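Local coordinates for putative alpha/beta hydrolase fold protein (Candidatus Nitrososphaera gargensis, PDB 5A62), which probably hydrolyses ester bonds, as a putative carboxylesterase of the alpha/beta hydrolase fold, at residues Y15-D20 against R52-E57; L26-P31 against T94-S99. One frame throughout, in Å; residues are numbered along the deposited sequence. Where two conformers were deposited one is given.

Contact 1: residues Y15-D20 against R52-E57; sequences YEDHGD and RVIAYE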
loop_
_atom_site.group_PDB
_atom_site.type_symbol
_atom_site.label_atom_id
_atom_site.label_comp_id
_atom_site.label_asym_id
_atom_site.label_seq_id
_atom_site.Cartn_x
_atom_site.Cartn_y
_atom_site.Cartn_z
ATOM N N TYR A 15 -18.403 -16.022 -3.133
ATOM C CA TYR A 15 -18.354 -16.893 -1.989
ATOM C C TYR A 15 -19.106 -18.159 -2.175
ATOM O O TYR A 15 -19.912 -18.226 -3.078
ATOM C CB TYR A 15 -18.843 -16.157 -0.723
ATOM C CG TYR A 15 -20.341 -15.976 -0.700
ATOM C CD1 TYR A 15 -20.957 -14.900 -1.265
ATOM C CD2 TYR A 15 -21.094 -16.919 -0.023
ATOM C CE1 TYR A 15 -22.325 -14.744 -1.251
ATOM C CE2 TYR A 15 -22.476 -16.816 -0.050
ATOM C CZ TYR A 15 -23.070 -15.730 -0.644
ATOM O OH TYR A 15 -24.467 -15.513 -0.645
ATOM N N GLU A 16 -18.833 -19.129 -1.316
ATOM C CA GLU A 16 -19.631 -20.408 -1.219
ATOM C C GLU A 16 -19.925 -20.629 0.218
ATOM O O GLU A 16 -19.159 -20.359 1.113
ATOM C CB GLU A 16 -18.920 -21.573 -1.826
ATOM C CG GLU A 16 -18.640 -21.398 -3.292
ATOM C CD GLU A 16 -17.733 -22.464 -3.872
ATOM O OE1 GLU A 16 -17.236 -23.357 -3.161
ATOM O OE2 GLU A 16 -17.473 -22.390 -5.112
ATOM N N ASP A 17 -21.132 -21.164 0.471
ATOM C CA ASP A 17 -21.653 -21.449 1.806
ATOM C C ASP A 17 -22.105 -22.883 1.773
ATOM O O ASP A 17 -23.208 -23.192 1.223
ATOM C CB ASP A 17 -22.795 -20.501 2.106
ATOM C CG ASP A 17 -23.382 -20.664 3.508
ATOM O OD1 ASP A 17 -23.019 -21.573 4.242
ATOM O OD2 ASP A 17 -24.268 -19.851 3.838
ATOM N N HIS A 18 -21.292 -23.782 2.249
ATOM C CA HIS A 18 -21.529 -25.211 2.175
ATOM C C HIS A 18 -22.061 -25.741 3.477
ATOM O O HIS A 18 -21.678 -25.349 4.577
ATOM C CB HIS A 18 -20.213 -25.914 1.908
ATOM C CG HIS A 18 -19.619 -25.667 0.556
ATOM N ND1 HIS A 18 -18.720 -24.655 0.252
ATOM C CD2 HIS A 18 -19.734 -26.398 -0.579
ATOM C CE1 HIS A 18 -18.359 -24.755 -1.014
ATOM N NE2 HIS A 18 -18.963 -25.803 -1.534
ATOM N N GLY A 19 -22.873 -26.816 3.372
ATOM C CA GLY A 19 -23.338 -27.446 4.579
ATOM C C GLY A 19 -24.640 -26.859 5.093
ATOM O O GLY A 19 -25.237 -25.931 4.542
ATOM N N ASP A 20 -25.092 -27.392 6.214
ATOM C CA ASP A 20 -26.330 -26.951 6.800
ATOM C C ASP A 20 -26.199 -25.647 7.537
ATOM O O ASP A 20 -25.260 -25.473 8.323
ATOM C CB ASP A 20 -26.808 -27.999 7.806
ATOM C CG ASP A 20 -28.254 -27.777 8.223
ATOM O OD1 ASP A 20 -28.546 -26.924 9.069
ATOM O OD2 ASP A 20 -29.131 -28.473 7.662
ATOM N N ARG A 52 -20.473 -26.230 8.889
ATOM C CA ARG A 52 -20.891 -25.369 7.793
ATOM C C ARG A 52 -19.558 -24.681 7.365
ATOM O O ARG A 52 -18.771 -24.350 8.222
ATOM C CB ARG A 52 -21.867 -24.349 8.248
ATOM C CG ARG A 52 -22.259 -23.321 7.243
ATOM C CD ARG A 52 -23.140 -22.310 7.878
ATOM N NE ARG A 52 -23.607 -21.271 7.006
ATOM C CZ ARG A 52 -24.394 -20.283 7.386
ATOM N NH1 ARG A 52 -24.742 -20.115 8.659
ATOM N NH2 ARG A 52 -24.795 -19.418 6.483
ATOM N N VAL A 53 -19.327 -24.643 6.093
ATOM C CA VAL A 53 -18.031 -24.146 5.536
ATOM C C VAL A 53 -18.290 -22.995 4.589
ATOM O O VAL A 53 -18.920 -23.167 3.532
ATOM C CB VAL A 53 -17.261 -25.215 4.827
ATOM C CG1 VAL A 53 -15.855 -24.693 4.462
ATOM C CG2 VAL A 53 -17.156 -26.437 5.756
ATOM N N ILE A 54 -17.784 -21.832 4.956
ATOM C CA ILE A 54 -17.880 -20.632 4.155
ATOM C C ILE A 54 -16.512 -20.326 3.575
ATOM O O ILE A 54 -15.535 -20.339 4.345
ATOM C CB ILE A 54 -18.355 -19.453 4.985
ATOM C CG1 ILE A 54 -19.799 -19.752 5.497
ATOM C CG2 ILE A 54 -18.375 -18.177 4.134
ATOM C CD1 ILE A 54 -20.129 -19.027 6.757
ATOM N N ALA A 55 -16.418 -20.138 2.288
ATOM C CA ALA A 55 -15.130 -19.742 1.674
ATOM C C ALA A 55 -15.398 -18.604 0.731
ATOM O O ALA A 55 -16.494 -18.496 0.198
ATOM C CB ALA A 55 -14.524 -20.904 0.961
ATOM N N TYR A 56 -14.453 -17.713 0.545
ATOM C CA TYR A 56 -14.622 -16.584 -0.322
ATOM C C TYR A 56 -13.349 -16.217 -1.022
ATOM O O TYR A 56 -12.285 -16.668 -0.636
ATOM C CB TYR A 56 -15.299 -15.388 0.363
ATOM C CG TYR A 56 -14.366 -14.622 1.259
ATOM C CD1 TYR A 56 -13.974 -15.114 2.498
ATOM C CD2 TYR A 56 -13.862 -13.394 0.889
ATOM C CE1 TYR A 56 -13.157 -14.370 3.310
ATOM C CE2 TYR A 56 -13.064 -12.665 1.692
ATOM C CZ TYR A 56 -12.670 -13.196 2.886
ATOM O OH TYR A 56 -11.889 -12.451 3.707
ATOM N N GLU A 57 -13.449 -15.456 -2.081
ATOM C CA GLU A 57 -12.323 -15.002 -2.842
ATOM C C GLU A 57 -12.078 -13.544 -2.562
ATOM O O GLU A 57 -12.939 -12.692 -2.663
ATOM C CB GLU A 57 -12.492 -15.347 -4.319
ATOM C CG GLU A 57 -12.398 -16.861 -4.508
ATOM C CD GLU A 57 -12.756 -17.502 -5.795
ATOM O OE1 GLU A 57 -13.333 -16.874 -6.685
ATOM O OE2 GLU A 57 -12.374 -18.690 -5.897
#

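Contact 2: residues L26-P31 against T94-S99; sequences LVLIHP and TIIGHS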
loop_
_atom_site.group_PDB
_atom_site.type_symbol
_atom_site.label_atom_id
_atom_site.label_comp_id
_atom_site.label_asym_id
_atom_site.label_seq_id
_atom_site.Cartn_x
_atom_site.Cartn_y
_atom_site.Cartn_z
ATOM N N LEU A 26 -17.382 -22.479 9.887
ATOM C CA LEU A 26 -15.946 -22.283 9.674
ATOM C C LEU A 26 -15.788 -21.448 8.421
ATOM O O LEU A 26 -16.465 -21.678 7.418
ATOM C CB LEU A 26 -15.258 -23.607 9.437
ATOM C CG LEU A 26 -15.349 -24.660 10.566
ATOM C CD1 LEU A 26 -14.600 -25.903 10.238
ATOM C CD2 LEU A 26 -14.898 -24.153 11.899
ATOM N N VAL A 27 -14.893 -20.465 8.490
ATOM C CA VAL A 27 -14.612 -19.568 7.395
ATOM C C VAL A 27 -13.198 -19.782 6.920
ATOM O O VAL A 27 -12.304 -19.683 7.757
ATOM C CB VAL A 27 -14.794 -18.104 7.863
ATOM C CG1 VAL A 27 -14.512 -17.129 6.732
ATOM C CG2 VAL A 27 -16.195 -17.885 8.446
ATOM N N LEU A 28 -13.039 -20.046 5.652
ATOM C CA LEU A 28 -11.744 -20.355 5.037
ATOM C C LEU A 28 -11.287 -19.153 4.258
ATOM O O LEU A 28 -12.007 -18.661 3.390
ATOM C CB LEU A 28 -11.731 -21.568 4.127
ATOM C CG LEU A 28 -12.400 -22.793 4.720
ATOM C CD1 LEU A 28 -12.316 -23.937 3.748
ATOM C CD2 LEU A 28 -11.775 -23.227 5.986
ATOM N N ILE A 29 -10.045 -18.698 4.522
ATOM C CA ILE A 29 -9.484 -17.508 3.841
ATOM C C ILE A 29 -8.165 -17.864 3.202
ATOM O O ILE A 29 -7.205 -18.224 3.894
ATOM C CB ILE A 29 -9.354 -16.331 4.786
ATOM C CG1 ILE A 29 -10.599 -16.141 5.670
ATOM C CG2 ILE A 29 -9.067 -15.085 4.008
ATOM C CD1 ILE A 29 -10.594 -14.880 6.492
ATOM N N HIS A 30 -8.131 -17.810 1.885
ATOM C CA HIS A 30 -6.995 -18.195 1.061
ATOM C C HIS A 30 -5.848 -17.174 1.089
ATOM O O HIS A 30 -6.002 -16.050 1.558
ATOM C CB HIS A 30 -7.461 -18.443 -0.380
ATOM C CG HIS A 30 -7.920 -17.220 -1.100
ATOM N ND1 HIS A 30 -7.028 -16.318 -1.616
ATOM C CD2 HIS A 30 -9.156 -16.760 -1.478
ATOM C CE1 HIS A 30 -7.691 -15.360 -2.252
ATOM N NE2 HIS A 30 -8.978 -15.587 -2.157
ATOM N N PRO A 31 -4.662 -17.559 0.578
ATOM C CA PRO A 31 -3.493 -16.687 0.556
ATOM C C PRO A 31 -3.483 -15.809 -0.672
ATOM O O PRO A 31 -4.289 -15.929 -1.561
ATOM C CB PRO A 31 -2.345 -17.674 0.451
ATOM C CG PRO A 31 -2.870 -18.771 -0.296
ATOM C CD PRO A 31 -4.286 -18.926 0.195
ATOM N N THR A 94 -15.368 -19.922 13.661
ATOM C CA THR A 94 -13.945 -20.097 13.711
ATOM C C THR A 94 -13.425 -19.766 12.309
ATOM O O THR A 94 -13.977 -20.230 11.323
ATOM C CB THR A 94 -13.568 -21.481 14.125
ATOM O OG1 THR A 94 -13.889 -21.573 15.537
ATOM C CG2 THR A 94 -12.092 -21.768 13.939
ATOM N N ILE A 95 -12.305 -19.057 12.216
ATOM C CA ILE A 95 -11.715 -18.669 10.921
ATOM C C ILE A 95 -10.382 -19.396 10.752
ATOM O O ILE A 95 -9.560 -19.367 11.640
ATOM C CB ILE A 95 -11.496 -17.173 10.881
ATOM C CG1 ILE A 95 -12.793 -16.413 11.116
ATOM C CG2 ILE A 95 -10.930 -16.767 9.546
ATOM C CD1 ILE A 95 -12.643 -14.899 11.356
ATOM N N ILE A 96 -10.240 -19.993 9.603
ATOM C CA ILE A 96 -9.051 -20.724 9.177
ATOM C C ILE A 96 -8.448 -19.899 8.025
ATOM O O ILE A 96 -9.046 -19.821 6.976
ATOM C CB ILE A 96 -9.306 -22.144 8.750
ATOM C CG1 ILE A 96 -9.949 -22.903 9.938
ATOM C CG2 ILE A 96 -8.016 -22.776 8.292
ATOM C CD1 ILE A 96 -10.592 -24.175 9.494
ATOM N N GLY A 97 -7.267 -19.314 8.280
ATOM C CA GLY A 97 -6.681 -18.467 7.263
ATOM C C GLY A 97 -5.274 -18.802 6.933
ATOM O O GLY A 97 -4.486 -19.052 7.833
ATOM N N HIS A 98 -4.927 -18.855 5.648
ATOM C CA HIS A 98 -3.598 -19.193 5.171
ATOM C C HIS A 98 -2.946 -17.920 4.699
ATOM O O HIS A 98 -3.463 -17.204 3.869
ATOM C CB HIS A 98 -3.672 -20.205 4.002
ATOM C CG HIS A 98 -2.362 -20.530 3.374
ATOM N ND1 HIS A 98 -2.267 -20.863 2.042
ATOM C CD2 HIS A 98 -1.142 -20.682 3.877
ATOM C CE1 HIS A 98 -0.996 -21.130 1.753
ATOM N NE2 HIS A 98 -0.289 -21.040 2.857
ATOM N N SER A 99 -1.748 -17.671 5.231
ATOM C CA SER A 99 -0.900 -16.529 4.845
ATOM C C SER A 99 -1.654 -15.227 5.083
ATOM O O SER A 99 -2.037 -14.922 6.169
ATOM C CB SER A 99 -0.344 -16.690 3.435
ATOM O OG SER A 99 0.876 -15.948 3.355
#

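Contact 1: residues Y15-D20 against R52-E57
Tyr-15 to His-18 pair with Val-53 to Tyr-56 as antiparallel strands, their axes 4.7 Å apart at closest and 175° between their directions. Glu-16 with Ala-55 and His-18 with Val-53 are the hydrogen-bonded pairs. Each is closed by two N-H to O=C bonds, for example His-18 N to Val-53 O at 2.8 Å. Tyr-15 with Tyr-56 and Asp-17 with Ile-54 are the non-hydrogen-bonded pairs. In the first, CB of Tyr-15 meets CB of Tyr-56 at 3.8 Å. Both tyrosine rings then lead away from the partner strand. In each, CG sits between the backbone N and the carbonyl carbon (chi1 75° in Tyr-15). Both tyrosine side chains touch Leu-84 of helix 74-87.

In the mixed sheet of this alpha/beta hydrolase fold, strand 12-18 is one of the antiparallel strands beside the parallel part. Strand 52-56 joins the two, since its other edge pairs in parallel with strand 25-29.

The main polar contact is the salt bridge between Asp-17 and Arg-52. The arginine presents its NE edge, side-on. NE reaches Asp-17 OD1 at 2.8 Å, and NH2 of Arg-52 reaches Asp-17 OD2 at 2.7 Å. Both bonds are nearly straight and use the syn sides of the carboxylate oxygens. The two flat groups are almost coplanar, 14° apart, and the paired bonds restrict rotation of both. An extended chain from CG to NE carries the guanidinium there, past the carbonyl O of His-18. On the face that Asp-17 and Ile-54 share, CG1 of Ile-54 lies 3.9 Å from Asp-17 OD1.

The face bearing His-18 and Val-53 is covered by helix 40-48, where both touch Ile-43. CB of His-18 lies 4.2 Å from CB of Val-53. Glu-16, on that face too, turns its OE2 to the hydroxyl of Tyr-14.

Contact 2: residues L26-P31 against T94-S99
Leu-28 and Ile-96 lie side by side and point the same way, with Leu-28 CD2 3.8 Å from Ile-96 CD1. Leu-26 and Thr-94 do likewise on that face: Leu-26 CD2 meets Thr-94 CB at 3.7 Å. Helix 256-272 covers Leu-26, Thr-94 and Ile-96. On the other face Ile-29 reaches obliquely across to Ile-95. Its CG1 stands beside the backbone N (chi1 -44°) and brings CD1 to 3.6 Å from Ile-95 CG2. Helix 100-111 packs against both isoleucines.

The backbones run parallel, 17° apart. Four hydrogen bonds join them, from Val-27 N to Thr-94 O through to His-98 N to Ile-29 O (2.9 Å). These are central strands of the alpha/beta hydrolase sheet. Ser-99 follows strand 93-98 directly, in a strained turn before helix 100-111. With Gly-97 it fits the GxSxG nucleophile elbow of this family, and in the conformer given its OG is hydrogen-bonded to NE2 of His-248.

Past the end of strand 25-29, the Pro-31 ring comes obliquely to the imidazole of His-98, the last residue of its strand, Pro-31 CG being 3.2 Å from His-98 ND1. That buried ND1 has no polar partner, whereas NE2 of His-98 bonds to the carbonyl of His-248.

Contacts 1 and 2 belong to one sheet, their centres about 11 Å apart. Strands 52-56 and 25-29 are neighbours, and two probable backbone hydrogen bonds join them: Ile-54 N to Leu-26 O and Leu-28 N to Ile-54 O. Contact 2 is the more central, about 5 Å from the chain centre against about 15 Å for contact 1. All its touching residues are buried, and its strand faces are mostly aliphatic. Contact 1 is mostly buried but keeps partly exposed residues, and there an ion pair is added to the antiparallel ladder. At the strand ends His-30 packs against Tyr-56 and Glu-57, close to the probable nucleophile elbow of contact 2.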